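Tylactone synthase starter module and modules 1 & 2 (Streptomyces fradiae, PDB 2Z5L) probably reduces the beta-keto group of a growing polyketide chain, as the first ketoreductase of the tylosin synthase, and so sets the configuration of the resulting alcohol. Local coordinates at residues P158-A161 with G162-W166; W396-A399 with G400-A403; E483-A486 with P487-A491. All coordinates share one frame; numbering follows the deposited sequence.

Interaction 1 (P158-A161 with G162-W166); sequences PQDA and GAQLW
Asp-160 and Gln-164, one turn apart at the start of helix 160-175, are joined by a side-chain hydrogen bond between Gln-164 NE2 and Asp-160 OD1, short at 2.7 Å. The carboxylate oxygen is met on its syn side but 33° out of the carboxylate plane, whereas the acceptor lies close to the plane of the glutamine amide; the two flat groups are turned 70° from one another. Asp-160 CG stands opposite its own backbone N (chi1 -168°), which brings the carboxylate back over the turn, and the extended Gln-164 chain reaches down to it. Beneath this bridge the backbone of the same turn closes with Gln-164 N to Asp-160 O at 3.0 Å, so the pair is held twice. Ahead of it, Gln-159 is the N-cap residue, its O accepting from Ala-163 N at 3.1 Å; the bond after the Gln-164 one, Leu-165 N to Ala-161 O at 3.5 Å, is weak. The helix is the crossover of a beta-alpha-beta unit, running from strand 140-147 to strand 180-186, as expected of a Rossmann-like half of a ketoreductase. Its small residues make the tight part: Ala-161, Gly-162 and Ala-163 are all buried, with Ala-163 CB 3.5 Å from Asp-160 O and packed on Ala-413 of helix 402-419. Gln-164 is likewise buried, its side chain touching helices 119-135 and 356-376. On the looser side lies Gln-159, whose side chain departs from the helix and runs past Arg-148 and Arg-417 where it is partly exposed. Asp-160, also partly exposed, rests on Ala-410; set in the first turn, its carboxylate probably gains from the positive end of the helix dipole. The O of Pro-158, just before the N-cap, accepts a hydrogen bond from Arg-417 NH1.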
# COMPACT_ATOMS: atom_id res chain seq x y z
N PRO A 158 6.74 1.63 -10.36
CA PRO A 158 5.87 2.43 -9.50
C PRO A 158 6.65 3.42 -8.65
O PRO A 158 7.55 3.03 -7.91
CB PRO A 158 5.17 1.37 -8.66
CG PRO A 158 6.25 0.32 -8.51
CD PRO A 158 6.83 0.23 -9.89
N GLN A 159 6.32 4.70 -8.75
CA GLN A 159 7.02 5.70 -7.95
C GLN A 159 6.25 5.85 -6.62
O GLN A 159 5.03 5.73 -6.58
CB GLN A 159 7.09 7.03 -8.71
CG GLN A 159 8.22 7.96 -8.26
CD GLN A 159 9.62 7.55 -8.77
OE1 GLN A 159 9.99 6.38 -8.76
NE2 GLN A 159 10.39 8.54 -9.21
N ASP A 160 6.98 6.10 -5.53
CA ASP A 160 6.40 6.20 -4.19
C ASP A 160 5.13 7.05 -4.03
O ASP A 160 4.05 6.52 -3.75
CB ASP A 160 7.47 6.70 -3.21
CG ASP A 160 7.04 6.55 -1.76
OD1 ASP A 160 6.70 7.57 -1.12
OD2 ASP A 160 7.03 5.40 -1.27
N ALA A 161 5.27 8.36 -4.20
CA ALA A 161 4.14 9.28 -4.06
C ALA A 161 2.85 8.73 -4.69
O ALA A 161 1.81 8.67 -4.03
CB ALA A 161 4.50 10.64 -4.68
N GLY A 162 2.91 8.33 -5.95
CA GLY A 162 1.71 7.81 -6.60
C GLY A 162 1.19 6.50 -6.02
O GLY A 162 -0.02 6.30 -5.92
N ALA A 163 2.10 5.59 -5.67
CA ALA A 163 1.70 4.30 -5.11
C ALA A 163 0.94 4.47 -3.79
O ALA A 163 0.00 3.73 -3.50
CB ALA A 163 2.93 3.40 -4.90
N GLN A 164 1.37 5.44 -2.99
CA GLN A 164 0.74 5.71 -1.70
C GLN A 164 -0.73 6.11 -1.85
O GLN A 164 -1.59 5.63 -1.11
CB GLN A 164 1.48 6.83 -0.97
CG GLN A 164 2.78 6.41 -0.31
CD GLN A 164 3.28 7.47 0.66
OE1 GLN A 164 2.52 7.95 1.49
NE2 GLN A 164 4.56 7.84 0.56
N LEU A 165 -0.98 7.01 -2.80
CA LEU A 165 -2.33 7.52 -3.08
C LEU A 165 -3.28 6.41 -3.52
O LEU A 165 -4.46 6.39 -3.15
CB LEU A 165 -2.27 8.60 -4.17
CG LEU A 165 -2.74 10.02 -3.85
CD1 LEU A 165 -2.93 10.78 -5.17
CD2 LEU A 165 -4.06 9.99 -3.09
N TRP A 166 -2.79 5.48 -4.34
CA TRP A 166 -3.66 4.39 -4.77
C TRP A 166 -4.02 3.57 -3.54
O TRP A 166 -5.16 3.15 -3.40
CB TRP A 166 -2.96 3.54 -5.82
CG TRP A 166 -3.07 4.12 -7.19
CD1 TRP A 166 -2.52 5.30 -7.63
CD2 TRP A 166 -3.79 3.57 -8.29
NE1 TRP A 166 -2.86 5.52 -8.95
CE2 TRP A 166 -3.64 4.47 -9.37
CE3 TRP A 166 -4.55 2.41 -8.47
CZ2 TRP A 166 -4.22 4.24 -10.62
CZ3 TRP A 166 -5.13 2.18 -9.71
CH2 TRP A 166 -4.96 3.09 -10.77

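Interaction 2 (W396-A399 with G400-A403); sequences WGNA and GQGA
Gly-400 follows Ala-399 round the corner of a type II beta turn that runs from Asn-398 to Gln-401. Its phi of 77° lies in the left-handed region that the third position of such a turn calls for, and its N is hydrogen-bonded to Glu-175 OE2, at the end of helix 160-175. Gln-401, the next residue, closes the turn twice. Its backbone N gives a weak bond to Asn-398 O, 3.4 Å long, while its side chain receives a much shorter one, Asn-398 ND2 to Gln-401 OE1 at 2.6 Å. That donor comes in tilted 32° from the carbonyl plane of Gln-401, although the oxygen lies near the plane of the asparagine amide, and the two amide planes stand 81° apart. Gln-401 is extended beyond CG, which lets its OE1 reach the amide nitrogen of Asn-398. Both buried amides are used at each end: Gln-401 NE2 bonds to Asp-347 O and Glu-444 OE2, Asn-398 ND2 also to Gly-443 O, and Asn-398 OD1 to Arg-450 NH2. These bonds fix which way round each amide sits. With Gly-402 the chain enters helix 402-419, for which Gln-401 is the N-cap residue, and Ala-403 lies in the first turn against Asp-347 and Leu-354. Asp-347 belongs to the Leu-Asp-Asp sequence characteristic of B-type ketoreductases, and in polyketide-synthase ketoreductases, members of the short-chain dehydrogenase/reductase family, such a turn leads from the strand into the helix that carries the YxxxN sequence.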
# COMPACT_ATOMS: atom_id res chain seq x y z
N TRP A 396 -5.58 -4.46 -1.41
CA TRP A 396 -7.00 -4.62 -1.70
C TRP A 396 -7.77 -3.45 -1.13
O TRP A 396 -8.70 -2.95 -1.76
CB TRP A 396 -7.56 -5.90 -1.09
CG TRP A 396 -7.03 -7.15 -1.71
CD1 TRP A 396 -6.20 -7.25 -2.78
CD2 TRP A 396 -7.29 -8.49 -1.27
NE1 TRP A 396 -5.91 -8.57 -3.05
CE2 TRP A 396 -6.57 -9.35 -2.13
CE3 TRP A 396 -8.05 -9.05 -0.24
CZ2 TRP A 396 -6.60 -10.74 -1.99
CZ3 TRP A 396 -8.08 -10.43 -0.10
CH2 TRP A 396 -7.35 -11.26 -0.97
N GLY A 397 -7.40 -3.01 0.06
CA GLY A 397 -8.10 -1.90 0.68
C GLY A 397 -8.86 -2.39 1.89
O GLY A 397 -9.23 -3.56 1.97
N ASN A 398 -9.08 -1.49 2.85
CA ASN A 398 -9.78 -1.81 4.08
C ASN A 398 -10.06 -0.55 4.89
O ASN A 398 -9.15 0.20 5.24
CB ASN A 398 -8.95 -2.78 4.92
CG ASN A 398 -9.66 -3.21 6.19
OD1 ASN A 398 -10.78 -3.72 6.14
ND2 ASN A 398 -9.00 -3.01 7.33
N ALA A 399 -11.33 -0.34 5.22
CA ALA A 399 -11.76 0.84 5.97
C ALA A 399 -11.05 1.07 7.30
O ALA A 399 -10.65 0.12 7.98
CB ALA A 399 -13.28 0.79 6.20
N GLY A 400 -10.92 2.34 7.68
CA GLY A 400 -10.28 2.69 8.94
C GLY A 400 -8.77 2.60 8.94
O GLY A 400 -8.16 2.94 9.94
N GLN A 401 -8.16 2.14 7.84
CA GLN A 401 -6.71 2.04 7.80
C GLN A 401 -6.08 2.72 6.57
O GLN A 401 -5.25 2.13 5.85
CB GLN A 401 -6.30 0.56 7.86
CG GLN A 401 -6.76 -0.13 9.12
CD GLN A 401 -6.31 -1.56 9.15
OE1 GLN A 401 -6.70 -2.38 8.30
NE2 GLN A 401 -5.45 -1.88 10.12
N GLY A 402 -6.50 3.96 6.31
CA GLY A 402 -6.00 4.70 5.17
C GLY A 402 -4.51 5.01 5.27
O GLY A 402 -3.78 4.92 4.28
N ALA A 403 -4.05 5.36 6.46
CA ALA A 403 -2.64 5.71 6.63
C ALA A 403 -1.82 4.44 6.54
O ALA A 403 -0.70 4.44 6.03
CB ALA A 403 -2.43 6.40 7.98

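Interaction 3 (E483-A486 with P487-A491); sequences ERFA and PATNA
A proline-kinked turn of helix 482-492 joins Phe-485 to Thr-489 and Ala-486 to Asn-490. Phe-485 O takes two donors from a single residue: Thr-489 N at 2.8 Å, nearly straight (N-H...O 167°), and Thr-489 OG1 at 3.2 Å, coming from 48° above the carbonyl plane. With OG1 beside its own backbone N (chi1 -61°), the hydroxyl leans back along the helix and also lies over one face of the Phe-485 ring, offset toward the rim, with Phe-485 CE2 3.3 Å from Thr-489 OG1. That hydroxyl is bonded to Arg-450 NH1 as well. The kink arises because Pro-487 N has no hydrogen to give to the preceding turn; instead the proline ring occupies that side, its CG 3.7 Å from Arg-484 O. The short Ala-486 CB to Pro-487 CD distance of 3.2 Å follows from the peptide that links them. The next helical bond, Asn-490 N to Ala-486 O, is 3.0 Å. On one flank, Phe-485 packs on Arg-450 of helix 442-450 and meets Phe-498 edge-to-face; on another, Ala-486 and Pro-487 touch Ala-504 and Ala-507 of helix 502-507.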
# COMPACT_ATOMS: atom_id res chain seq x y z
N GLU A 483 -16.66 -16.89 -0.09
CA GLU A 483 -18.11 -17.04 -0.05
C GLU A 483 -18.70 -16.14 1.02
O GLU A 483 -19.86 -16.27 1.40
CB GLU A 483 -18.49 -18.50 0.25
CG GLU A 483 -18.09 -19.49 -0.86
CD GLU A 483 -18.87 -19.28 -2.15
OE1 GLU A 483 -18.50 -19.92 -3.17
OE2 GLU A 483 -19.84 -18.50 -2.16
N ARG A 484 -17.88 -15.21 1.50
CA ARG A 484 -18.31 -14.28 2.53
C ARG A 484 -17.70 -12.91 2.30
O ARG A 484 -18.19 -11.91 2.80
CB ARG A 484 -17.90 -14.82 3.90
CG ARG A 484 -18.42 -14.00 5.07
CD ARG A 484 -17.97 -14.62 6.38
NE ARG A 484 -18.46 -13.88 7.54
CZ ARG A 484 -18.08 -14.12 8.79
NH1 ARG A 484 -17.20 -15.08 9.04
NH2 ARG A 484 -18.56 -13.39 9.79
N PHE A 485 -16.61 -12.88 1.54
CA PHE A 485 -15.90 -11.65 1.24
C PHE A 485 -16.52 -10.92 0.05
O PHE A 485 -16.91 -9.76 0.16
CB PHE A 485 -14.44 -11.96 0.93
CG PHE A 485 -13.54 -10.77 1.00
CD1 PHE A 485 -13.00 -10.37 2.21
CD2 PHE A 485 -13.22 -10.04 -0.15
CE1 PHE A 485 -12.15 -9.26 2.29
CE2 PHE A 485 -12.38 -8.94 -0.08
CZ PHE A 485 -11.84 -8.54 1.13
N ALA A 486 -16.61 -11.61 -1.08
CA ALA A 486 -17.17 -11.03 -2.30
C ALA A 486 -18.50 -10.32 -2.05
O ALA A 486 -18.64 -9.14 -2.38
CB ALA A 486 -17.35 -12.11 -3.36
N PRO A 487 -19.48 -11.01 -1.46
CA PRO A 487 -20.77 -10.36 -1.21
C PRO A 487 -20.68 -9.19 -0.23
O PRO A 487 -21.31 -8.15 -0.44
CB PRO A 487 -21.63 -11.50 -0.67
CG PRO A 487 -20.64 -12.37 0.04
CD PRO A 487 -19.47 -12.38 -0.93
N ALA A 488 -19.89 -9.36 0.83
CA ALA A 488 -19.73 -8.33 1.85
C ALA A 488 -19.08 -7.06 1.31
O ALA A 488 -19.62 -5.96 1.42
CB ALA A 488 -18.91 -8.88 3.01
N THR A 489 -17.91 -7.24 0.71
CA THR A 489 -17.16 -6.14 0.15
C THR A 489 -17.96 -5.44 -0.94
O THR A 489 -17.83 -4.24 -1.15
CB THR A 489 -15.84 -6.66 -0.41
OG1 THR A 489 -15.08 -7.24 0.65
CG2 THR A 489 -15.04 -5.53 -1.05
N ASN A 490 -18.81 -6.20 -1.63
CA ASN A 490 -19.60 -5.61 -2.69
C ASN A 490 -20.79 -4.82 -2.15
O ASN A 490 -21.26 -3.88 -2.79
CB ASN A 490 -20.08 -6.70 -3.65
CG ASN A 490 -20.68 -6.13 -4.92
OD1 ASN A 490 -20.05 -6.15 -5.98
ND2 ASN A 490 -21.91 -5.63 -4.82
N ALA A 491 -21.25 -5.19 -0.96
CA ALA A 491 -22.37 -4.50 -0.32
C ALA A 491 -21.96 -3.08 0.08
O ALA A 491 -22.78 -2.15 0.06
CB ALA A 491 -22.82 -5.27 0.91

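From the N terminus, the three contacts follow in series, neither nesting nor crossing, and each closes one turn of chain. Interaction 1 starts helix 160-175 in the N-terminal Rossmann-like part; interaction 2 forms the turn into helix 402-419 in the KR domain; interaction 3 lies in helix 482-492 near the C terminus. Interactions 1 and 2 do not touch, their centres about 15 Å apart, yet both are tied to helices 160-175 and 402-419, which pack together. Interactions 2 and 3 do touch, Trp-396 CE3 lying 4.1 Å from Phe-485 CZ, and Arg-450 bonds to Asn-398 and Thr-489 alike. Interactions 1 and 3 have centres about 27 Å apart.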